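Local coordinates for acyl-CoA thioesterase (Alicyclobacillus acidocaldarius subsp. acidocaldarius, PDB 3RQB), which probably hydrolyses acyl-CoA thioesters, as a double hot dog fold protein of the acyl-CoA thioesterase family whose own activity is not established, at residues B[59-71]-B[208-220]. Sequence-based numbering, arbitrary orientation.
Sequences LGQPLALTVNFAA and TVTFTVYFLADPE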
loop_
_atom_site.group_PDB
_atom_site.type_symbol
_atom_site.label_atom_id
_atom_site.label_comp_id
_atom_site.label_asym_id
_atom_site.label_seq_id
_atom_site.Cartn_x
_atom_site.Cartn_y
_atom_site.Cartn_z
ATOM N N LEU B 59 -2.035 -4.470 21.309
ATOM C CA LEU B 59 -1.145 -3.628 22.061
ATOM C C LEU B 59 -0.640 -2.559 21.123
ATOM O O LEU B 59 -0.728 -2.702 19.902
ATOM C CB LEU B 59 0.008 -4.455 22.623
ATOM C CG LEU B 59 -0.426 -5.610 23.533
ATOM C CD1 LEU B 59 0.749 -6.123 24.342
ATOM C CD2 LEU B 59 -1.558 -5.193 24.468
ATOM N N GLY B 60 -0.133 -1.477 21.703
ATOM C CA GLY B 60 0.321 -0.343 20.929
ATOM C C GLY B 60 -0.801 0.291 20.127
ATOM O O GLY B 60 -1.990 0.044 20.355
ATOM N N GLN B 61 -0.400 1.113 19.168
ATOM C CA GLN B 61 -1.325 1.836 18.313
ATOM C C GLN B 61 -1.058 1.526 16.833
ATOM O O GLN B 61 0.019 1.044 16.464
ATOM C CB GLN B 61 -1.215 3.340 18.594
ATOM C CG GLN B 61 -1.726 3.760 19.970
ATOM C CD GLN B 61 -3.232 3.555 20.120
ATOM O OE1 GLN B 61 -3.812 2.643 19.525
ATOM N NE2 GLN B 61 -3.872 4.408 20.912
ATOM N N PRO B 62 -2.051 1.779 15.980
ATOM C CA PRO B 62 -1.967 1.470 14.550
ATOM C C PRO B 62 -0.775 2.088 13.833
ATOM O O PRO B 62 -0.386 3.236 14.066
ATOM C CB PRO B 62 -3.249 2.078 13.992
ATOM C CG PRO B 62 -4.203 2.042 15.133
ATOM C CD PRO B 62 -3.388 2.251 16.372
ATOM N N LEU B 63 -0.224 1.305 12.921
ATOM C CA LEU B 63 0.823 1.758 12.028
ATOM C C LEU B 63 0.337 1.760 10.575
ATOM O O LEU B 63 0.283 2.808 9.924
ATOM C CB LEU B 63 2.051 0.873 12.200
ATOM C CG LEU B 63 2.633 1.110 13.591
ATOM C CD1 LEU B 63 3.712 0.101 13.964
ATOM C CD2 LEU B 63 3.150 2.534 13.673
ATOM N N ALA B 64 0.001 0.583 10.060
ATOM C CA ALA B 64 -0.412 0.469 8.673
ATOM C C ALA B 64 -1.683 -0.355 8.540
ATOM O O ALA B 64 -1.990 -1.185 9.395
ATOM C CB ALA B 64 0.705 -0.141 7.844
ATOM N N LEU B 65 -2.414 -0.106 7.456
ATOM C CA LEU B 65 -3.587 -0.888 7.097
ATOM C C LEU B 65 -3.668 -1.106 5.588
ATOM O O LEU B 65 -3.491 -0.172 4.803
ATOM C CB LEU B 65 -4.865 -0.199 7.565
ATOM C CG LEU B 65 -6.128 -0.987 7.190
ATOM C CD1 LEU B 65 -6.020 -2.462 7.608
ATOM C CD2 LEU B 65 -7.389 -0.363 7.777
ATOM N N THR B 66 -3.929 -2.350 5.197
ATOM C CA THR B 66 -4.202 -2.696 3.812
ATOM C C THR B 66 -5.507 -3.461 3.797
ATOM O O THR B 66 -5.632 -4.490 4.461
ATOM C CB THR B 66 -3.096 -3.584 3.205
ATOM O OG1 THR B 66 -1.895 -2.816 3.027
ATOM C CG2 THR B 66 -3.549 -4.154 1.866
ATOM N N VAL B 67 -6.486 -2.934 3.070
ATOM C CA VAL B 67 -7.787 -3.574 2.945
ATOM C C VAL B 67 -7.989 -3.971 1.508
ATOM O O VAL B 67 -7.836 -3.152 0.611
ATOM C CB VAL B 67 -8.949 -2.618 3.289
ATOM C CG1 VAL B 67 -10.289 -3.310 3.061
ATOM C CG2 VAL B 67 -8.842 -2.102 4.713
ATOM N N ASN B 68 -8.346 -5.228 1.296
ATOM C CA ASN B 68 -8.672 -5.715 -0.036
ATOM C C ASN B 68 -10.160 -6.034 -0.120
ATOM O O ASN B 68 -10.677 -6.800 0.702
ATOM C CB ASN B 68 -7.833 -6.948 -0.347
ATOM C CG ASN B 68 -6.398 -6.788 0.105
ATOM O OD1 ASN B 68 -5.924 -7.508 0.990
ATOM N ND2 ASN B 68 -5.706 -5.818 -0.477
ATOM N N PHE B 69 -10.851 -5.447 -1.099
ATOM C CA PHE B 69 -12.283 -5.694 -1.237
ATOM C C PHE B 69 -12.524 -6.840 -2.221
ATOM O O PHE B 69 -12.400 -6.683 -3.449
ATOM C CB PHE B 69 -13.007 -4.433 -1.711
ATOM C CG PHE B 69 -12.685 -3.200 -0.900
ATOM C CD1 PHE B 69 -13.558 -2.744 0.076
ATOM C CD2 PHE B 69 -11.509 -2.491 -1.118
ATOM C CE1 PHE B 69 -13.266 -1.604 0.828
ATOM C CE2 PHE B 69 -11.205 -1.343 -0.370
ATOM C CZ PHE B 69 -12.084 -0.902 0.602
ATOM N N ALA B 70 -12.943 -7.974 -1.657
ATOM C CA ALA B 70 -13.030 -9.230 -2.386
ATOM C C ALA B 70 -14.286 -9.240 -3.214
ATOM O O ALA B 70 -14.356 -9.884 -4.258
ATOM C CB ALA B 70 -13.030 -10.383 -1.426
ATOM N N ALA B 71 -15.258 -8.467 -2.760
ATOM C CA ALA B 71 -16.576 -8.456 -3.355
ATOM C C ALA B 71 -17.328 -7.390 -2.603
ATOM O O ALA B 71 -17.070 -7.184 -1.417
ATOM C CB ALA B 71 -17.241 -9.797 -3.163
ATOM N N THR B 208 -12.835 -0.057 -6.065
ATOM C CA THR B 208 -11.539 -0.222 -5.437
ATOM C C THR B 208 -11.313 -1.679 -5.091
ATOM O O THR B 208 -12.122 -2.304 -4.398
ATOM C CB THR B 208 -11.414 0.609 -4.150
ATOM O OG1 THR B 208 -11.336 1.999 -4.481
ATOM C CG2 THR B 208 -10.161 0.210 -3.384
ATOM N N VAL B 209 -10.218 -2.219 -5.606
ATOM C CA VAL B 209 -9.767 -3.550 -5.248
ATOM C C VAL B 209 -9.017 -3.560 -3.918
ATOM O O VAL B 209 -9.216 -4.448 -3.081
ATOM C CB VAL B 209 -8.842 -4.088 -6.332
ATOM C CG1 VAL B 209 -8.167 -5.384 -5.876
ATOM C CG2 VAL B 209 -9.627 -4.270 -7.615
ATOM N N THR B 210 -8.147 -2.571 -3.734
ATOM C CA THR B 210 -7.291 -2.526 -2.559
ATOM C C THR B 210 -6.919 -1.103 -2.141
ATOM O O THR B 210 -6.788 -0.195 -2.972
ATOM C CB THR B 210 -6.016 -3.356 -2.775
ATOM O OG1 THR B 210 -5.217 -3.332 -1.584
ATOM C CG2 THR B 210 -5.228 -2.799 -3.931
ATOM N N PHE B 211 -6.756 -0.930 -0.833
ATOM C CA PHE B 211 -6.545 0.370 -0.241
ATOM C C PHE B 211 -5.509 0.208 0.871
ATOM O O PHE B 211 -5.664 -0.653 1.738
ATOM C CB PHE B 211 -7.901 0.837 0.284
ATOM C CG PHE B 211 -7.864 2.094 1.111
ATOM C CD1 PHE B 211 -7.803 3.345 0.511
ATOM C CD2 PHE B 211 -7.954 2.025 2.496
ATOM C CE1 PHE B 211 -7.795 4.505 1.281
ATOM C CE2 PHE B 211 -7.947 3.178 3.267
ATOM C CZ PHE B 211 -7.870 4.420 2.659
ATOM N N THR B 212 -4.444 1.011 0.835
ATOM C CA THR B 212 -3.434 0.978 1.897
ATOM C C THR B 212 -3.291 2.349 2.555
ATOM O O THR B 212 -3.437 3.378 1.894
ATOM C CB THR B 212 -2.041 0.498 1.398
ATOM O OG1 THR B 212 -2.097 -0.894 1.065
ATOM C CG2 THR B 212 -1.002 0.668 2.476
ATOM N N VAL B 213 -3.045 2.354 3.865
ATOM C CA VAL B 213 -2.778 3.598 4.594
ATOM C C VAL B 213 -1.697 3.467 5.680
ATOM O O VAL B 213 -1.727 2.569 6.529
ATOM C CB VAL B 213 -4.053 4.174 5.237
ATOM C CG1 VAL B 213 -4.626 3.187 6.233
ATOM C CG2 VAL B 213 -3.746 5.496 5.925
ATOM N N TYR B 214 -0.754 4.394 5.662
ATOM C CA TYR B 214 0.287 4.426 6.672
ATOM C C TYR B 214 0.009 5.621 7.572
ATOM O O TYR B 214 -0.212 6.731 7.066
ATOM C CB TYR B 214 1.645 4.609 5.993
ATOM C CG TYR B 214 2.048 3.483 5.067
ATOM C CD1 TYR B 214 1.369 2.267 5.072
ATOM C CD2 TYR B 214 3.124 3.630 4.207
ATOM C CE1 TYR B 214 1.753 1.232 4.242
ATOM C CE2 TYR B 214 3.515 2.603 3.369
ATOM C CZ TYR B 214 2.830 1.407 3.389
ATOM O OH TYR B 214 3.230 0.388 2.556
ATOM N N PHE B 215 0.001 5.430 8.891
ATOM C CA PHE B 215 -0.155 6.600 9.750
ATOM C C PHE B 215 1.220 7.094 10.171
ATOM O O PHE B 215 1.807 6.548 11.096
ATOM C CB PHE B 215 -0.896 6.227 11.035
ATOM C CG PHE B 215 -2.201 5.533 10.812
ATOM C CD1 PHE B 215 -3.383 6.254 10.772
ATOM C CD2 PHE B 215 -2.254 4.157 10.671
ATOM C CE1 PHE B 215 -4.598 5.621 10.573
ATOM C CE2 PHE B 215 -3.462 3.515 10.473
ATOM C CZ PHE B 215 -4.637 4.249 10.423
ATOM N N LEU B 216 1.666 8.206 9.596
ATOM C CA LEU B 216 3.027 8.688 9.826
ATOM C C LEU B 216 3.137 9.462 11.133
ATOM O O LEU B 216 4.155 9.401 11.836
ATOM C CB LEU B 216 3.521 9.510 8.629
ATOM C CG LEU B 216 3.583 8.660 7.358
ATOM C CD1 LEU B 216 3.387 9.499 6.102
ATOM C CD2 LEU B 216 4.885 7.863 7.309
ATOM N N ALA B 217 2.076 10.190 11.454
ATOM C CA ALA B 217 2.060 10.978 12.664
ATOM C C ALA B 217 1.862 10.067 13.860
ATOM O O ALA B 217 1.066 9.114 13.821
ATOM C CB ALA B 217 0.968 12.016 12.601
ATOM N N ASP B 218 2.603 10.366 14.922
ATOM C CA ASP B 218 2.429 9.695 16.198
ATOM C C ASP B 218 0.981 9.832 16.612
ATOM O O ASP B 218 0.330 10.826 16.300
ATOM C CB ASP B 218 3.301 10.373 17.252
ATOM C CG ASP B 218 3.012 11.865 17.369
ATOM O OD1 ASP B 218 3.257 12.587 16.372
ATOM O OD2 ASP B 218 2.542 12.312 18.444
ATOM N N PRO B 219 0.473 8.847 17.346
ATOM C CA PRO B 219 -0.909 8.899 17.822
ATOM C C PRO B 219 -1.310 10.233 18.473
ATOM O O PRO B 219 -2.415 10.712 18.205
ATOM C CB PRO B 219 -0.951 7.753 18.837
ATOM C CG PRO B 219 -0.021 6.739 18.258
ATOM C CD PRO B 219 1.109 7.553 17.651
ATOM N N GLU B 220 -0.435 10.827 19.285
ATOM C CA GLU B 220 -0.779 12.029 20.053
ATOM C C GLU B 220 -1.059 13.201 19.134
ATOM O O GLU B 220 -2.002 13.970 19.353
ATOM C CB GLU B 220 0.335 12.391 21.035
ATOM C CG GLU B 220 0.659 11.293 22.053
ATOM C CD GLU B 220 1.811 10.383 21.622
ATOM O OE1 GLU B 220 1.659 9.620 20.641
ATOM O OE2 GLU B 220 2.876 10.428 22.281
#
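Leu65 and Val213 exchange a pair of backbone hydrogen bonds near the middle of an antiparallel ladder between strand 61-69 and strand 210-215, whose N-to-C directions differ by 173°, with a closest approach of 4.6 Å between axes. Val67 and Phe211 form the next such pair. Two single bonds close the ladder: Phe215 N to Leu63 O (2.8 Å) runs almost straight, whereas Phe69 N reaches Val209 O from outside the carbonyl plane. Classic bulges interrupt each strand's pairing with its other neighbour, Leu63 and Ala64 facing Val111, Val209 and Thr210 facing Leu264.

One face is mixed, with threonine hydroxyls and an amide beside Ala64 and the Tyr214 ring. Thr66 OG1 and Thr212 OG1 share a hydrogen bond of 2.8 Å across a non-hydrogen-bonded pair; in both residues OG1 lies anti to the carbonyl carbon (chi1 -70° and -69°), which turns the two oxygens toward each other. Asn68 OD1 accepts a hydrogen bond from Thr109 OG1 of the second subunit; its ND2 adds a weak, strongly bent bond to Thr210 OG1. Ala64 CB rests against Tyr214 CD1 at 3.7 Å.

Leu65, Val67, Phe211 and Val213 form the apolar opposite face, where Leu65 CB meets Val213 CG1 at 3.6 Å. At one end, the Phe69 ring takes Val67 CG1 over one face and brings CE2 to 3.5 Å from Thr208 CG2 and 4.0 Å from Phe211 CB. At the other, Pro62 CB packs on Phe215 CE2, and Gln61 CB meets Pro219 CG (3.6 Å); helix 182-188 lies against this end.

The pairing joins the N-terminal and C-terminal hot dog domains edge to edge. Its buried polar groups pair within the ladder or with the second subunit, where Tyr214 OH bonds Thr262, so the mixed face probably belongs to the dimer interface; apolar packing, with Leu65 and Val67 against helix 41-53, holds the other.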